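Local coordinates for glyoxalase family protein (Listeria monocytogenes, PDB 2P7O), which catalyses the hydration of the antibiotic fosfomycin, most likely with manganese as cofactor, and so confers fosfomycin resistance, at residues L22-I31 / K45-I56. Sequence-based numbering, arbitrary orientation.
Sequences LQNIFNAEEI and KFFLIAGLWICI
Glu29 and Leu48 form an antiparallel hydrogen-bonded pair that attaches edge strand 29-30 to strand 44-49, within the βαβββ unit of the glyoxalase (vicinal oxygen chelate) fold. Helix 15-26 gives way at Asn27, the first residue past its end, where positive phi breaks the helical path. Glu29 N meets Leu48 O at 2.9 Å, almost straight (176°), and Leu48 N returns to Glu29 O. Ile31 N donates to Phe46 O at 2.8 Å. At its other end, strand 44-49 reverses through a type I' turn from Ile49 to Leu52.

Apolar packing joins helix to sheet. Leu22 lays CD1 over one face of the Phe47 ring, 4.2 Å from its centroid. Ile49 has CG2 anti to its backbone N, which sets that methyl against Phe26 CB while CG1 packs on Ala28 CB at 3.6 Å. The Phe26 ring meets Phe72 and Phe117. On the face that carries Leu48, the Ile31 side chain lies nearly perpendicular to those of Leu48 and Trp53, with Ile31 CG1 3.6 Å from Trp53 CZ3 and CG2 against Phe46 CB. Phe46 and Trp53 also pack on Leu124 of the second subunit; the nearest Phe46 side-chain atom is about 6 Å from a bound manganese ion.

A salt bridge joins Glu30 to Lys45. The outstretched Glu30 side chain passes the Phe47 ring, Glu30 CB lying 3.6 Å from Phe47 CE2, its carboxylate turned 73° from the ring plane. Lys45 NZ, also bonded to Thr19 OG1, reaches Glu30 OE2 at 3.0 Å from the syn side, 34° out of the carboxylate plane.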
# COMPACT_ATOMS: atom_id res chain seq x y z
N LEU A 22 1.63 7.06 13.35
CA LEU A 22 2.77 6.61 12.59
C LEU A 22 4.07 6.70 13.41
O LEU A 22 4.94 5.85 13.27
CB LEU A 22 2.96 7.44 11.31
CG LEU A 22 1.87 7.28 10.25
CD1 LEU A 22 2.16 8.23 9.11
CD2 LEU A 22 1.83 5.81 9.80
N GLN A 23 4.19 7.82 14.12
CA GLN A 23 5.33 8.11 14.98
C GLN A 23 5.35 7.22 16.23
O GLN A 23 6.36 6.60 16.58
CB GLN A 23 5.25 9.58 15.49
CG GLN A 23 5.73 10.58 14.43
CD GLN A 23 5.73 12.03 14.92
OE1 GLN A 23 5.11 12.41 15.91
NE2 GLN A 23 6.51 12.83 14.20
N ASN A 24 4.24 7.14 16.96
CA ASN A 24 4.29 6.29 18.17
C ASN A 24 4.48 4.83 17.78
O ASN A 24 5.32 4.23 18.45
CB ASN A 24 3.01 6.45 18.99
CG ASN A 24 3.08 5.75 20.33
OD1 ASN A 24 3.54 6.33 21.33
ND2 ASN A 24 2.63 4.52 20.43
N ILE A 25 3.77 4.27 16.83
CA ILE A 25 3.86 2.87 16.44
C ILE A 25 5.07 2.55 15.57
O ILE A 25 5.81 1.60 15.89
CB ILE A 25 2.63 2.42 15.61
CG1 ILE A 25 1.33 2.61 16.41
CG2 ILE A 25 2.75 0.92 15.30
CD1 ILE A 25 1.54 2.12 17.83
N PHE A 26 5.18 3.26 14.44
CA PHE A 26 6.21 2.85 13.49
C PHE A 26 7.49 3.66 13.64
O PHE A 26 8.41 3.48 12.83
CB PHE A 26 5.72 3.10 12.05
CG PHE A 26 4.48 2.33 11.65
CD1 PHE A 26 3.25 2.91 11.47
CD2 PHE A 26 4.56 0.97 11.46
CE1 PHE A 26 2.09 2.18 11.23
CE2 PHE A 26 3.43 0.25 11.17
CZ PHE A 26 2.19 0.83 11.00
N ASN A 27 7.58 4.61 14.57
CA ASN A 27 8.78 5.46 14.63
C ASN A 27 9.09 6.20 13.34
O ASN A 27 10.22 6.55 13.00
CB ASN A 27 10.01 4.65 15.08
CG ASN A 27 9.87 4.52 16.59
OD1 ASN A 27 9.86 5.56 17.30
ND2 ASN A 27 9.57 3.29 16.99
N ALA A 28 7.99 6.52 12.66
CA ALA A 28 8.09 7.21 11.36
C ALA A 28 8.76 8.57 11.54
O ALA A 28 8.51 9.28 12.52
CB ALA A 28 6.69 7.32 10.78
N GLU A 29 9.63 8.89 10.57
CA GLU A 29 10.40 10.12 10.65
C GLU A 29 9.77 11.15 9.74
O GLU A 29 9.65 10.95 8.52
CB GLU A 29 11.86 9.82 10.26
CG GLU A 29 12.65 11.13 10.17
CD GLU A 29 13.30 11.46 11.51
OE1 GLU A 29 12.66 11.15 12.53
OE2 GLU A 29 14.42 12.00 11.51
N GLU A 30 9.29 12.26 10.25
CA GLU A 30 8.71 13.30 9.39
C GLU A 30 9.78 13.98 8.53
O GLU A 30 10.90 14.18 9.04
CB GLU A 30 7.93 14.32 10.23
CG GLU A 30 7.10 15.30 9.39
CD GLU A 30 6.17 16.11 10.29
OE1 GLU A 30 5.87 17.28 9.99
OE2 GLU A 30 5.60 15.52 11.24
N ILE A 31 9.40 14.23 7.28
CA ILE A 31 10.24 14.71 6.21
C ILE A 31 10.07 16.20 5.92
O ILE A 31 8.99 16.66 6.35
CB ILE A 31 9.83 13.90 4.95
CG1 ILE A 31 10.74 12.67 4.79
CG2 ILE A 31 9.65 14.72 3.69
CD1 ILE A 31 12.04 12.81 5.59
N LYS A 45 1.73 15.57 4.59
CA LYS A 45 3.04 15.32 5.13
C LYS A 45 3.70 14.10 4.43
O LYS A 45 3.04 13.16 4.01
CB LYS A 45 2.95 14.96 6.61
CG LYS A 45 2.79 16.18 7.48
CD LYS A 45 2.94 15.72 8.94
CE LYS A 45 2.30 16.73 9.86
NZ LYS A 45 2.72 16.44 11.25
N PHE A 46 5.04 14.17 4.43
CA PHE A 46 5.78 12.95 4.09
C PHE A 46 6.52 12.43 5.32
O PHE A 46 7.06 13.19 6.13
CB PHE A 46 6.74 13.19 2.93
CG PHE A 46 6.22 12.86 1.54
CD1 PHE A 46 6.51 11.66 0.93
CD2 PHE A 46 5.45 13.81 0.85
CE1 PHE A 46 6.06 11.37 -0.36
CE2 PHE A 46 5.00 13.53 -0.42
CZ PHE A 46 5.29 12.30 -1.02
N PHE A 47 6.60 11.10 5.40
CA PHE A 47 7.35 10.40 6.43
C PHE A 47 8.16 9.29 5.74
O PHE A 47 7.93 8.91 4.58
CB PHE A 47 6.43 9.68 7.41
CG PHE A 47 5.53 10.59 8.23
CD1 PHE A 47 4.30 10.96 7.73
CD2 PHE A 47 5.95 11.06 9.45
CE1 PHE A 47 3.54 11.85 8.45
CE2 PHE A 47 5.18 11.96 10.19
CZ PHE A 47 3.96 12.39 9.68
N LEU A 48 9.18 8.83 6.44
CA LEU A 48 10.00 7.71 6.08
C LEU A 48 9.83 6.65 7.18
O LEU A 48 10.02 7.00 8.36
CB LEU A 48 11.51 8.02 6.10
CG LEU A 48 11.87 9.15 5.14
CD1 LEU A 48 13.32 9.20 4.69
CD2 LEU A 48 10.92 8.88 4.00
N ILE A 49 9.58 5.44 6.74
CA ILE A 49 9.47 4.26 7.59
C ILE A 49 10.30 3.14 6.93
O ILE A 49 9.88 2.54 5.94
CB ILE A 49 8.00 3.83 7.70
CG1 ILE A 49 7.06 4.96 8.14
CG2 ILE A 49 7.87 2.63 8.66
CD1 ILE A 49 5.63 4.48 8.22
N ALA A 50 11.48 2.97 7.54
CA ALA A 50 12.39 1.90 7.14
C ALA A 50 12.56 1.90 5.62
O ALA A 50 12.50 0.88 4.94
CB ALA A 50 11.85 0.57 7.63
N GLY A 51 12.69 3.12 5.12
CA GLY A 51 13.04 3.28 3.68
C GLY A 51 11.82 3.54 2.80
O GLY A 51 11.91 3.90 1.61
N LEU A 52 10.65 3.25 3.33
CA LEU A 52 9.45 3.53 2.54
C LEU A 52 9.09 5.02 2.75
O LEU A 52 8.98 5.49 3.90
CB LEU A 52 8.28 2.66 3.01
CG LEU A 52 6.85 3.10 2.62
CD1 LEU A 52 6.62 2.88 1.13
CD2 LEU A 52 5.84 2.40 3.51
N TRP A 53 8.88 5.73 1.66
CA TRP A 53 8.35 7.08 1.62
C TRP A 53 6.83 7.06 1.66
O TRP A 53 6.18 6.61 0.71
CB TRP A 53 8.84 7.82 0.36
CG TRP A 53 10.32 8.08 0.37
CD1 TRP A 53 11.28 7.17 -0.06
CD2 TRP A 53 11.04 9.27 0.75
NE1 TRP A 53 12.53 7.75 0.06
CE2 TRP A 53 12.40 9.02 0.55
CE3 TRP A 53 10.65 10.55 1.22
CZ2 TRP A 53 13.42 9.95 0.83
CZ3 TRP A 53 11.64 11.47 1.51
CH2 TRP A 53 13.00 11.17 1.31
N ILE A 54 6.30 7.54 2.79
CA ILE A 54 4.85 7.56 2.88
C ILE A 54 4.31 8.98 2.97
O ILE A 54 4.79 9.79 3.78
CB ILE A 54 4.36 6.64 3.99
CG1 ILE A 54 2.81 6.61 4.07
CG2 ILE A 54 4.99 6.91 5.34
CD1 ILE A 54 2.22 5.26 4.47
N CYS A 55 3.36 9.28 2.07
CA CYS A 55 2.69 10.59 2.15
C CYS A 55 1.32 10.41 2.77
O CYS A 55 0.57 9.45 2.41
CB CYS A 55 2.52 11.10 0.69
SG CYS A 55 1.43 12.52 0.55
N ILE A 56 0.98 11.30 3.70
CA ILE A 56 -0.43 11.32 4.11
C ILE A 56 -1.04 12.67 3.76
O ILE A 56 -0.31 13.65 3.77
CB ILE A 56 -0.67 11.09 5.61
CG1 ILE A 56 0.18 12.04 6.46
CG2 ILE A 56 -0.45 9.63 5.97
CD1 ILE A 56 -0.02 11.82 7.94